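Local coordinates for uncharacterized protein YhfS (Escherichia coli, PDB 4J8L), which is of unknown function but carries a covalently bound pyridoxal phosphate and may have cysteine synthase activity, at residues A[77-82]-A[105-110]. Residues are numbered along the deposited sequence; the frame is centred on the assembly and turned at random.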
ATOM      1  N   GLY A  77     -11.159  -4.150  -3.413  1.00 14.10           N
ATOM      2  CA  GLY A  77     -11.583  -5.179  -4.357  1.00 13.40           C
ATOM      3  C   GLY A  77     -10.561  -6.297  -4.493  1.00 15.60           C
ATOM      4  O   GLY A  77     -10.922  -7.482  -4.614  1.00 16.46           O
ATOM      5  N   ALA A  78      -9.281  -5.933  -4.472  1.00 15.24           N
ATOM      6  CA  ALA A  78      -8.214  -6.925  -4.595  1.00 16.03           C
ATOM      7  C   ALA A  78      -8.186  -7.858  -3.380  1.00 14.45           C
ATOM      8  O   ALA A  78      -8.038  -9.074  -3.511  1.00 15.81           O
ATOM      9  CB  ALA A  78      -6.859  -6.240  -4.781  1.00 15.32           C
ATOM     10  N   ILE A  79      -8.331  -7.281  -2.196  1.00 13.76           N
ATOM     11  CA  ILE A  79      -8.357  -8.074  -0.974  1.00 12.88           C
ATOM     12  C   ILE A  79      -9.588  -8.966  -0.942  1.00 14.17           C
ATOM     13  O   ILE A  79      -9.495 -10.130  -0.557  1.00 15.96           O
ATOM     14  CB  ILE A  79      -8.269  -7.185   0.269  1.00 13.03           C
ATOM     15  CG1 ILE A  79      -6.839  -6.642   0.380  1.00 16.14           C
ATOM     16  CG2 ILE A  79      -8.657  -7.963   1.540  1.00 13.58           C
ATOM     17  CD1 ILE A  79      -6.687  -5.434   1.311  1.00 15.59           C
ATOM     18  N   ARG A  80     -10.738  -8.437  -1.351  1.00 13.86           N
ATOM     19  CA  ARG A  80     -11.943  -9.273  -1.386  1.00 16.82           C
ATOM     20  C   ARG A  80     -11.766 -10.463  -2.330  1.00 19.16           C
ATOM     21  O   ARG A  80     -12.070 -11.606  -1.980  1.00 16.61           O
ATOM     22  CB  ARG A  80     -13.172  -8.470  -1.805  1.00 16.65           C
ATOM     23  CG  ARG A  80     -14.466  -9.280  -1.716  1.00 17.27           C
ATOM     24  CD  ARG A  80     -15.621  -8.590  -2.435  1.00 19.08           C
ATOM     25  NE  ARG A  80     -15.964  -7.301  -1.839  1.00 20.90           N
ATOM     26  CZ  ARG A  80     -15.707  -6.122  -2.408  1.00 21.11           C
ATOM     27  NH1 ARG A  80     -15.098  -6.063  -3.594  1.00 21.93           N
ATOM     28  NH2 ARG A  80     -16.064  -5.000  -1.791  1.00 22.78           N
ATOM     29  N   ALA A  81     -11.261 -10.195  -3.528  1.00 16.13           N
ATOM     30  CA  ALA A  81     -11.088 -11.261  -4.504  1.00 13.75           C
ATOM     31  C   ALA A  81     -10.070 -12.285  -4.025  1.00 15.46           C
ATOM     32  O   ALA A  81     -10.284 -13.490  -4.169  1.00 15.24           O
ATOM     33  CB  ALA A  81     -10.673 -10.681  -5.855  1.00 17.18           C
ATOM     34  N   GLY A  82      -8.968 -11.813  -3.448  1.00 14.35           N
ATOM     35  CA  GLY A  82      -7.953 -12.722  -2.939  1.00 15.38           C
ATOM     36  C   GLY A  82      -8.448 -13.582  -1.786  1.00 18.11           C
ATOM     37  O   GLY A  82      -8.250 -14.802  -1.772  1.00 21.20           O
ATOM     38  N   ARG A 105     -12.074  -5.369   7.329  1.00 17.30           N
ATOM     39  CA  ARG A 105     -13.001  -5.842   8.348  1.00 17.81           C
ATOM     40  C   ARG A 105     -14.401  -6.010   7.748  1.00 20.04           C
ATOM     41  O   ARG A 105     -15.104  -6.970   8.063  1.00 20.79           O
ATOM     42  CB  ARG A 105     -13.022  -4.919   9.579  1.00 18.86           C
ATOM     43  CG  ARG A 105     -13.904  -5.443  10.709  1.00 24.61           C
ATOM     44  CD  ARG A 105     -13.751  -4.605  11.986  1.00 31.51           C
ATOM     45  NE  ARG A 105     -13.899  -3.180  11.698  1.00 44.17           N
ATOM     46  CZ  ARG A 105     -12.894  -2.305  11.668  1.00 45.77           C
ATOM     47  NH1 ARG A 105     -11.649  -2.695  11.931  1.00 45.08           N
ATOM     48  NH2 ARG A 105     -13.139  -1.036  11.385  1.00 39.30           N
ATOM     49  N   VAL A 106     -14.791  -5.089   6.867  1.00 19.05           N
ATOM     50  CA  VAL A 106     -16.093  -5.180   6.211  1.00 19.25           C
ATOM     51  C   VAL A 106     -16.181  -6.478   5.394  1.00 18.35           C
ATOM     52  O   VAL A 106     -17.178  -7.196   5.454  1.00 20.08           O
ATOM     53  CB  VAL A 106     -16.358  -3.956   5.308  1.00 20.94           C
ATOM     54  CG1 VAL A 106     -17.577  -4.191   4.422  1.00 22.18           C
ATOM     55  CG2 VAL A 106     -16.529  -2.695   6.156  1.00 22.60           C
ATOM     56  N   ILE A 107     -15.117  -6.782   4.658  1.00 18.69           N
ATOM     57  CA  ILE A 107     -15.046  -8.012   3.861  1.00 16.43           C
ATOM     58  C   ILE A 107     -15.160  -9.250   4.756  1.00 20.31           C
ATOM     59  O   ILE A 107     -15.917 -10.182   4.464  1.00 21.53           O
ATOM     60  CB  ILE A 107     -13.737  -8.074   3.062  1.00 15.42           C
ATOM     61  CG1 ILE A 107     -13.750  -7.010   1.960  1.00 16.79           C
ATOM     62  CG2 ILE A 107     -13.549  -9.463   2.454  1.00 18.68           C
ATOM     63  CD1 ILE A 107     -12.399  -6.747   1.331  1.00 19.19           C
ATOM     64  N   ILE A 108     -14.414  -9.237   5.858  1.00 19.37           N
ATOM     65  CA  ILE A 108     -14.459 -10.309   6.857  1.00 21.62           C
ATOM     66  C   ILE A 108     -15.875 -10.523   7.389  1.00 25.52           C
ATOM     67  O   ILE A 108     -16.350 -11.656   7.503  1.00 25.96           O
ATOM     68  CB  ILE A 108     -13.492  -9.992   8.023  1.00 20.50           C
ATOM     69  CG1 ILE A 108     -12.047 -10.219   7.567  1.00 23.13           C
ATOM     70  CG2 ILE A 108     -13.827 -10.822   9.268  1.00 22.29           C
ATOM     71  CD1 ILE A 108     -11.011  -9.534   8.422  1.00 22.59           C
ATOM     72  N   GLU A 109     -16.550  -9.425   7.693  1.00 21.54           N
ATOM     73  CA  GLU A 109     -17.916  -9.488   8.184  1.00 24.38           C
ATOM     74  C   GLU A 109     -18.879 -10.002   7.120  1.00 27.12           C
ATOM     75  O   GLU A 109     -19.758 -10.816   7.413  1.00 28.14           O
ATOM     76  CB  GLU A 109     -18.353  -8.115   8.688  1.00 27.85           C
ATOM     77  CG  GLU A 109     -17.627  -7.680   9.948  1.00 37.89           C
ATOM     78  CD  GLU A 109     -17.882  -6.229  10.305  1.00 45.82           C
ATOM     79  OE1 GLU A 109     -18.417  -5.487   9.450  1.00 46.45           O
ATOM     80  OE2 GLU A 109     -17.541  -5.832  11.439  1.00 47.86           O
ATOM     81  N   GLN A 110     -18.705  -9.539   5.886  1.00 25.08           N
ATOM     82  CA  GLN A 110     -19.587  -9.937   4.796  1.00 25.55           C
ATOM     83  C   GLN A 110     -19.392 -11.412   4.397  1.00 28.75           C
ATOM     84  O   GLN A 110     -20.293 -12.024   3.821  1.00 33.33           O
ATOM     85  CB  GLN A 110     -19.441  -8.977   3.596  1.00 25.77           C
ATOM     86  CG  GLN A 110     -20.012  -7.567   3.876  1.00 25.92           C
ATOM     87  CD  GLN A 110     -19.749  -6.533   2.769  1.00 30.44           C
ATOM     88  OE1 GLN A 110     -19.053  -6.803   1.794  1.00 29.55           O
ATOM     89  NE2 GLN A 110     -20.308  -5.335   2.937  1.00 27.99           N
TER
HETATM   90  O   HOH W   1     -17.293  -8.063   0.544  1.00 26.47           O
HETATM   91  O   HOH W   2     -17.433  -4.930   0.590  1.00 40.72           O
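Ile107 reaches from helix 102-111 to helix 74-86 and meets the backbone and first side-chain carbon of Arg80. Its CD1 carries the contact, lying 3.6 Å from Arg80 N and 3.7 Å from Arg80 CB. CG2 of Ile107 stands farther off, 4.2 Å from Arg80 CA. The same CD1 touches Ile79, whose CG2 is 3.9 Å away, the side chains of the two isoleucines crossing at about a right angle. Arg80 and Ile107 are the nearest CA pair of the two segments, 6.2 Å apart.

Beyond the isoleucines, toward the surface, Arg80 and Gln110 are joined through two waters. Arg80 sets CG anti to its amide nitrogen (chi1 -174°) and bends at chi3 (-63°), which brings the guanidinium edge to both waters in its plane. NE gives a hydrogen bond to one water, and NH2 gives one of 2.7 Å to the other. Each water in turn donates to OE1 of Gln110, although the bond from the NE-bound water is short and its length doubtful; the bridges probably restrict how the guanidinium can turn.

Further back, Ile107 also packs on Thr76 and Leu83 of helix 74-86, and Ile79 rests on Thr191 of strand 189-193. Cutting Ile107 back to an alanine removes CG1, CG2 and CD1, and is likely to open a gap beside Arg80 N and CB and leave Ile79 CG2 without its partner across the contact.

Helix 74-86 follows strand 67-72, an edge of the seven-stranded mixed sheet, and helix 102-111 links the neighbouring parallel strands 92-96 and 114-118 in a beta-alpha-beta crossover. Buried isoleucine packing, with a water-bridged polar pair at the exposed side, thus joins two helices of the alpha/beta large domain characteristic of fold-type I pyridoxal phosphate enzymes, consistent with the aminotransferase class I and II family.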